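Local coordinates for putative dehydrogenase (Pseudomonas fluorescens, PDB 6UUG), which probably acts as the flavin-dependent monooxygenase of a two-component system, oxidising methanesulfinate in bacterial methyl-sulfur assimilation, at residues 296-310 with 350-364. Numbering follows the deposited sequence.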
# COMPACT_ATOMS: atom_id res chain seq x y z
N VAL A 296 -6.49 -5.84 -16.24
CA VAL A 296 -7.90 -5.70 -15.85
C VAL A 296 -8.32 -6.86 -14.95
O VAL A 296 -8.96 -6.65 -13.91
CB VAL A 296 -8.79 -5.62 -17.10
CG1 VAL A 296 -10.26 -5.67 -16.70
CG2 VAL A 296 -8.50 -4.33 -17.89
N LEU A 297 -7.97 -8.09 -15.33
CA LEU A 297 -8.37 -9.23 -14.51
C LEU A 297 -7.70 -9.20 -13.14
O LEU A 297 -8.34 -9.55 -12.14
CB LEU A 297 -8.06 -10.53 -15.23
CG LEU A 297 -8.97 -10.79 -16.42
CD1 LEU A 297 -8.41 -11.97 -17.18
CD2 LEU A 297 -10.40 -11.05 -15.98
N ALA A 298 -6.44 -8.79 -13.07
CA ALA A 298 -5.78 -8.75 -11.76
C ALA A 298 -6.43 -7.71 -10.86
O ALA A 298 -6.62 -7.96 -9.66
CB ALA A 298 -4.29 -8.48 -11.94
N HIS A 299 -6.82 -6.55 -11.42
CA HIS A 299 -7.59 -5.57 -10.65
C HIS A 299 -8.86 -6.17 -10.10
O HIS A 299 -9.19 -5.98 -8.93
CB HIS A 299 -7.96 -4.36 -11.50
CG HIS A 299 -6.86 -3.37 -11.67
ND1 HIS A 299 -6.26 -2.74 -10.60
CD2 HIS A 299 -6.25 -2.90 -12.78
CE1 HIS A 299 -5.33 -1.91 -11.05
NE2 HIS A 299 -5.31 -1.98 -12.36
N TYR A 300 -9.63 -6.87 -10.95
CA TYR A 300 -10.87 -7.47 -10.46
C TYR A 300 -10.61 -8.53 -9.41
O TYR A 300 -11.42 -8.67 -8.47
CB TYR A 300 -11.68 -8.02 -11.64
CG TYR A 300 -12.58 -6.95 -12.21
CD1 TYR A 300 -13.79 -6.64 -11.60
CD2 TYR A 300 -12.20 -6.20 -13.34
CE1 TYR A 300 -14.60 -5.64 -12.08
CE2 TYR A 300 -13.03 -5.20 -13.84
CZ TYR A 300 -14.22 -4.93 -13.21
OH TYR A 300 -15.05 -3.93 -13.68
N GLY A 301 -9.51 -9.28 -9.52
CA GLY A 301 -9.16 -10.24 -8.48
C GLY A 301 -8.84 -9.57 -7.16
O GLY A 301 -9.22 -10.06 -6.10
N GLU A 302 -8.15 -8.43 -7.21
CA GLU A 302 -7.92 -7.67 -5.98
C GLU A 302 -9.23 -7.11 -5.41
O GLU A 302 -9.43 -7.14 -4.19
CB GLU A 302 -6.89 -6.56 -6.24
CG GLU A 302 -5.51 -7.17 -6.50
CD GLU A 302 -4.41 -6.15 -6.68
OE1 GLU A 302 -4.68 -5.07 -7.23
OE2 GLU A 302 -3.27 -6.46 -6.31
N PHE A 303 -10.13 -6.61 -6.26
CA PHE A 303 -11.43 -6.18 -5.75
C PHE A 303 -12.14 -7.34 -5.06
O PHE A 303 -12.76 -7.16 -4.00
CB PHE A 303 -12.32 -5.66 -6.88
CG PHE A 303 -11.75 -4.48 -7.62
CD1 PHE A 303 -10.79 -3.66 -7.04
CD2 PHE A 303 -12.16 -4.21 -8.91
CE1 PHE A 303 -10.25 -2.57 -7.74
CE2 PHE A 303 -11.64 -3.13 -9.62
CZ PHE A 303 -10.67 -2.32 -9.03
N TRP A 304 -12.05 -8.53 -5.64
CA TRP A 304 -12.75 -9.70 -5.10
C TRP A 304 -12.22 -10.07 -3.72
O TRP A 304 -13.00 -10.29 -2.78
CB TRP A 304 -12.61 -10.89 -6.05
CG TRP A 304 -13.36 -12.12 -5.56
CD1 TRP A 304 -12.82 -13.26 -5.01
CD2 TRP A 304 -14.77 -12.31 -5.59
NE1 TRP A 304 -13.82 -14.14 -4.69
CE2 TRP A 304 -15.03 -13.59 -5.03
CE3 TRP A 304 -15.84 -11.53 -6.01
CZ2 TRP A 304 -16.32 -14.11 -4.91
CZ3 TRP A 304 -17.14 -12.05 -5.89
CH2 TRP A 304 -17.36 -13.31 -5.34
N VAL A 305 -10.89 -10.14 -3.59
CA VAL A 305 -10.29 -10.50 -2.31
C VAL A 305 -10.67 -9.49 -1.25
O VAL A 305 -11.02 -9.85 -0.12
CB VAL A 305 -8.77 -10.63 -2.46
CG1 VAL A 305 -8.11 -10.90 -1.09
CG2 VAL A 305 -8.46 -11.77 -3.44
N ALA A 306 -10.64 -8.20 -1.59
CA ALA A 306 -11.05 -7.17 -0.64
C ALA A 306 -12.52 -7.30 -0.25
O ALA A 306 -12.86 -7.29 0.94
CB ALA A 306 -10.77 -5.78 -1.24
N LEU A 307 -13.41 -7.41 -1.23
CA LEU A 307 -14.83 -7.50 -0.91
C LEU A 307 -15.14 -8.74 -0.08
O LEU A 307 -15.94 -8.68 0.85
CB LEU A 307 -15.68 -7.53 -2.19
CG LEU A 307 -15.86 -6.20 -2.92
CD1 LEU A 307 -16.60 -6.49 -4.24
CD2 LEU A 307 -16.67 -5.24 -2.05
N GLU A 308 -14.54 -9.88 -0.43
CA GLU A 308 -14.84 -11.11 0.31
C GLU A 308 -14.44 -10.98 1.78
O GLU A 308 -15.20 -11.36 2.68
CB GLU A 308 -14.14 -12.30 -0.34
CG GLU A 308 -14.83 -12.74 -1.64
CD GLU A 308 -16.18 -13.39 -1.39
OE1 GLU A 308 -16.22 -14.64 -1.25
OE2 GLU A 308 -17.20 -12.67 -1.33
N GLY A 309 -13.26 -10.42 2.04
CA GLY A 309 -12.84 -10.20 3.42
C GLY A 309 -13.77 -9.27 4.18
O GLY A 309 -14.13 -9.55 5.33
N ILE A 310 -14.16 -8.15 3.55
CA ILE A 310 -15.10 -7.22 4.20
C ILE A 310 -16.41 -7.92 4.50
O ILE A 310 -16.97 -7.81 5.60
CB ILE A 310 -15.35 -5.97 3.33
CG1 ILE A 310 -14.07 -5.21 3.05
CG2 ILE A 310 -16.31 -5.03 4.05
CD1 ILE A 310 -14.26 -4.25 1.92
N ALA A 350 -13.99 -2.18 5.97
CA ALA A 350 -14.95 -1.64 5.00
C ALA A 350 -14.56 -0.23 4.58
O ALA A 350 -14.71 0.13 3.41
CB ALA A 350 -16.36 -1.62 5.58
N SER A 351 -14.06 0.57 5.52
CA SER A 351 -13.69 1.95 5.20
C SER A 351 -12.52 1.99 4.25
O SER A 351 -12.57 2.65 3.20
CB SER A 351 -13.34 2.70 6.49
OG SER A 351 -14.49 2.88 7.31
N ARG A 352 -11.43 1.32 4.62
CA ARG A 352 -10.18 1.45 3.88
C ARG A 352 -10.24 0.70 2.56
O ARG A 352 -9.90 1.25 1.50
CB ARG A 352 -9.02 0.92 4.70
CG ARG A 352 -8.67 1.80 5.83
CD ARG A 352 -7.41 1.31 6.46
NE ARG A 352 -6.64 2.44 6.96
CZ ARG A 352 -5.50 2.30 7.63
NH1 ARG A 352 -5.03 1.08 7.84
NH2 ARG A 352 -4.85 3.37 8.07
N GLN A 353 -10.61 -0.57 2.61
CA GLN A 353 -10.67 -1.35 1.38
C GLN A 353 -11.83 -0.90 0.49
O GLN A 353 -11.73 -0.96 -0.74
CB GLN A 353 -10.76 -2.84 1.71
CG GLN A 353 -9.50 -3.40 2.38
CD GLN A 353 -9.64 -4.89 2.67
OE1 GLN A 353 -10.20 -5.28 3.68
NE2 GLN A 353 -9.14 -5.72 1.77
N GLY A 354 -12.93 -0.46 1.09
CA GLY A 354 -14.04 0.05 0.30
C GLY A 354 -13.64 1.29 -0.48
O GLY A 354 -13.94 1.42 -1.67
N LEU A 355 -12.97 2.24 0.18
CA LEU A 355 -12.63 3.47 -0.52
C LEU A 355 -11.65 3.20 -1.64
O LEU A 355 -11.73 3.83 -2.71
CB LEU A 355 -12.07 4.51 0.47
CG LEU A 355 -11.96 5.94 -0.06
CD1 LEU A 355 -13.34 6.55 -0.25
CD2 LEU A 355 -11.12 6.76 0.92
N GLU A 356 -10.75 2.23 -1.44
CA GLU A 356 -9.79 1.85 -2.47
C GLU A 356 -10.49 1.28 -3.71
O GLU A 356 -10.12 1.60 -4.84
CB GLU A 356 -8.79 0.85 -1.90
CG GLU A 356 -7.83 0.25 -2.93
CD GLU A 356 -6.89 1.28 -3.56
OE1 GLU A 356 -6.23 0.93 -4.56
OE2 GLU A 356 -6.81 2.42 -3.05
N ILE A 357 -11.51 0.44 -3.51
CA ILE A 357 -12.28 -0.06 -4.65
C ILE A 357 -12.95 1.10 -5.40
O ILE A 357 -12.93 1.16 -6.63
CB ILE A 357 -13.31 -1.11 -4.20
CG1 ILE A 357 -12.59 -2.36 -3.69
CG2 ILE A 357 -14.27 -1.45 -5.33
CD1 ILE A 357 -13.54 -3.37 -3.02
N CYS A 358 -13.57 2.03 -4.66
CA CYS A 358 -14.29 3.12 -5.31
C CYS A 358 -13.35 4.03 -6.10
O CYS A 358 -13.80 4.69 -7.04
CB CYS A 358 -15.05 3.93 -4.27
SG CYS A 358 -16.41 3.02 -3.47
N SER A 359 -12.07 4.07 -5.74
CA SER A 359 -11.10 4.85 -6.52
C SER A 359 -10.51 4.04 -7.67
O SER A 359 -10.42 4.52 -8.81
CB SER A 359 -9.97 5.33 -5.61
OG SER A 359 -8.94 5.98 -6.39
N ARG A 360 -10.07 2.82 -7.37
CA ARG A 360 -9.30 2.08 -8.36
C ARG A 360 -10.18 1.46 -9.43
O ARG A 360 -9.64 1.06 -10.47
CB ARG A 360 -8.45 1.01 -7.69
CG ARG A 360 -7.05 0.95 -8.28
CD ARG A 360 -6.44 -0.41 -8.18
NE ARG A 360 -6.57 -0.96 -6.83
CZ ARG A 360 -6.56 -2.26 -6.58
NH1 ARG A 360 -6.43 -3.12 -7.59
NH2 ARG A 360 -6.69 -2.71 -5.34
N LEU A 361 -11.50 1.42 -9.24
CA LEU A 361 -12.37 0.91 -10.31
C LEU A 361 -12.23 1.74 -11.58
O LEU A 361 -12.47 1.23 -12.67
CB LEU A 361 -13.84 0.86 -9.86
CG LEU A 361 -14.59 2.17 -9.62
CD1 LEU A 361 -15.18 2.76 -10.93
CD2 LEU A 361 -15.71 1.97 -8.60
N PHE A 362 -11.83 3.01 -11.47
CA PHE A 362 -11.71 3.80 -12.68
C PHE A 362 -10.61 3.28 -13.60
O PHE A 362 -10.66 3.53 -14.80
CB PHE A 362 -11.47 5.28 -12.34
CG PHE A 362 -12.72 5.99 -11.87
CD1 PHE A 362 -13.59 6.58 -12.79
CD2 PHE A 362 -13.04 6.06 -10.51
CE1 PHE A 362 -14.75 7.24 -12.37
CE2 PHE A 362 -14.20 6.73 -10.08
CZ PHE A 362 -15.06 7.32 -11.01
N GLU A 363 -9.63 2.54 -13.06
CA GLU A 363 -8.59 1.97 -13.93
C GLU A 363 -9.09 0.82 -14.79
O GLU A 363 -8.41 0.45 -15.75
CB GLU A 363 -7.41 1.48 -13.10
CG GLU A 363 -6.63 2.60 -12.43
CD GLU A 363 -5.26 2.14 -11.97
OE1 GLU A 363 -4.79 2.65 -10.93
OE2 GLU A 363 -4.64 1.28 -12.64
N VAL A 364 -10.24 0.23 -14.48
CA VAL A 364 -10.81 -0.81 -15.33
C VAL A 364 -12.06 -0.36 -16.06
O VAL A 364 -12.55 -1.11 -16.91
CB VAL A 364 -11.11 -2.11 -14.54
CG1 VAL A 364 -9.82 -2.66 -13.92
CG2 VAL A 364 -12.19 -1.88 -13.52
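R360 reaches across to 296-310 and lays its guanidinium between H299, E302 and F303. NH1 does most of the work: it donates to H299 ND1 at 3.0 Å, a fairly straight bond lying within both the ring and the guanidinium plane, although the two planes are turned 48° apart. The same nitrogen sits 2.6 Å from E302 OE1 in a salt bridge; its hydrogen-bond geometry is weak, and carboxylate and guanidinium stand nearly perpendicular. F303 turns its CE1 corner onto one guanidinium face, 3.8 Å from the plane of the R360 group and over its centre, with the ring tilted against it. The arginine gets there by a bend at chi3 (-49°), and NE is held by E356 OE1, one turn back, completing a salt-bridge network. Cut back to an alanine, this position is likely to leave E302 and E356 without their shared cation, H299 ND1 without its donor and F303 CE1 without the group it rests on. H299 itself is gripped at both nitrogens, since NE2 bonds to D393 of the third subunit.

Beyond the arginine, V364 is a knob set among V296, H299, Y300 and F303; CG1 lies 3.5 Å from H299 CB while CG2 presses on Y300 CE2 at 3.4 Å. Toward the other end, I357 runs alongside F303 in the opposite sense and pushes CD1 to 3.7 Å from L307 CG. Q353 brings its amide NE2 against A306 CA and CB, and I310 closes the row with CG2 against A350 CB.

Segments 296-310 and 350-360 pack antiparallel at -152°, axes 9.7 Å apart, in the C-terminal helical bundle of an acyl-CoA dehydrogenase-like fold; short helix 362-365 carries V364. Helix 247-277 backs them, touching Y300, L307 and L361, while helix 378-386 covers L355 and C358. E302 OE2 is also salt-bridged to R352 of the second subunit, whose W402 meets W304 edge-to-face.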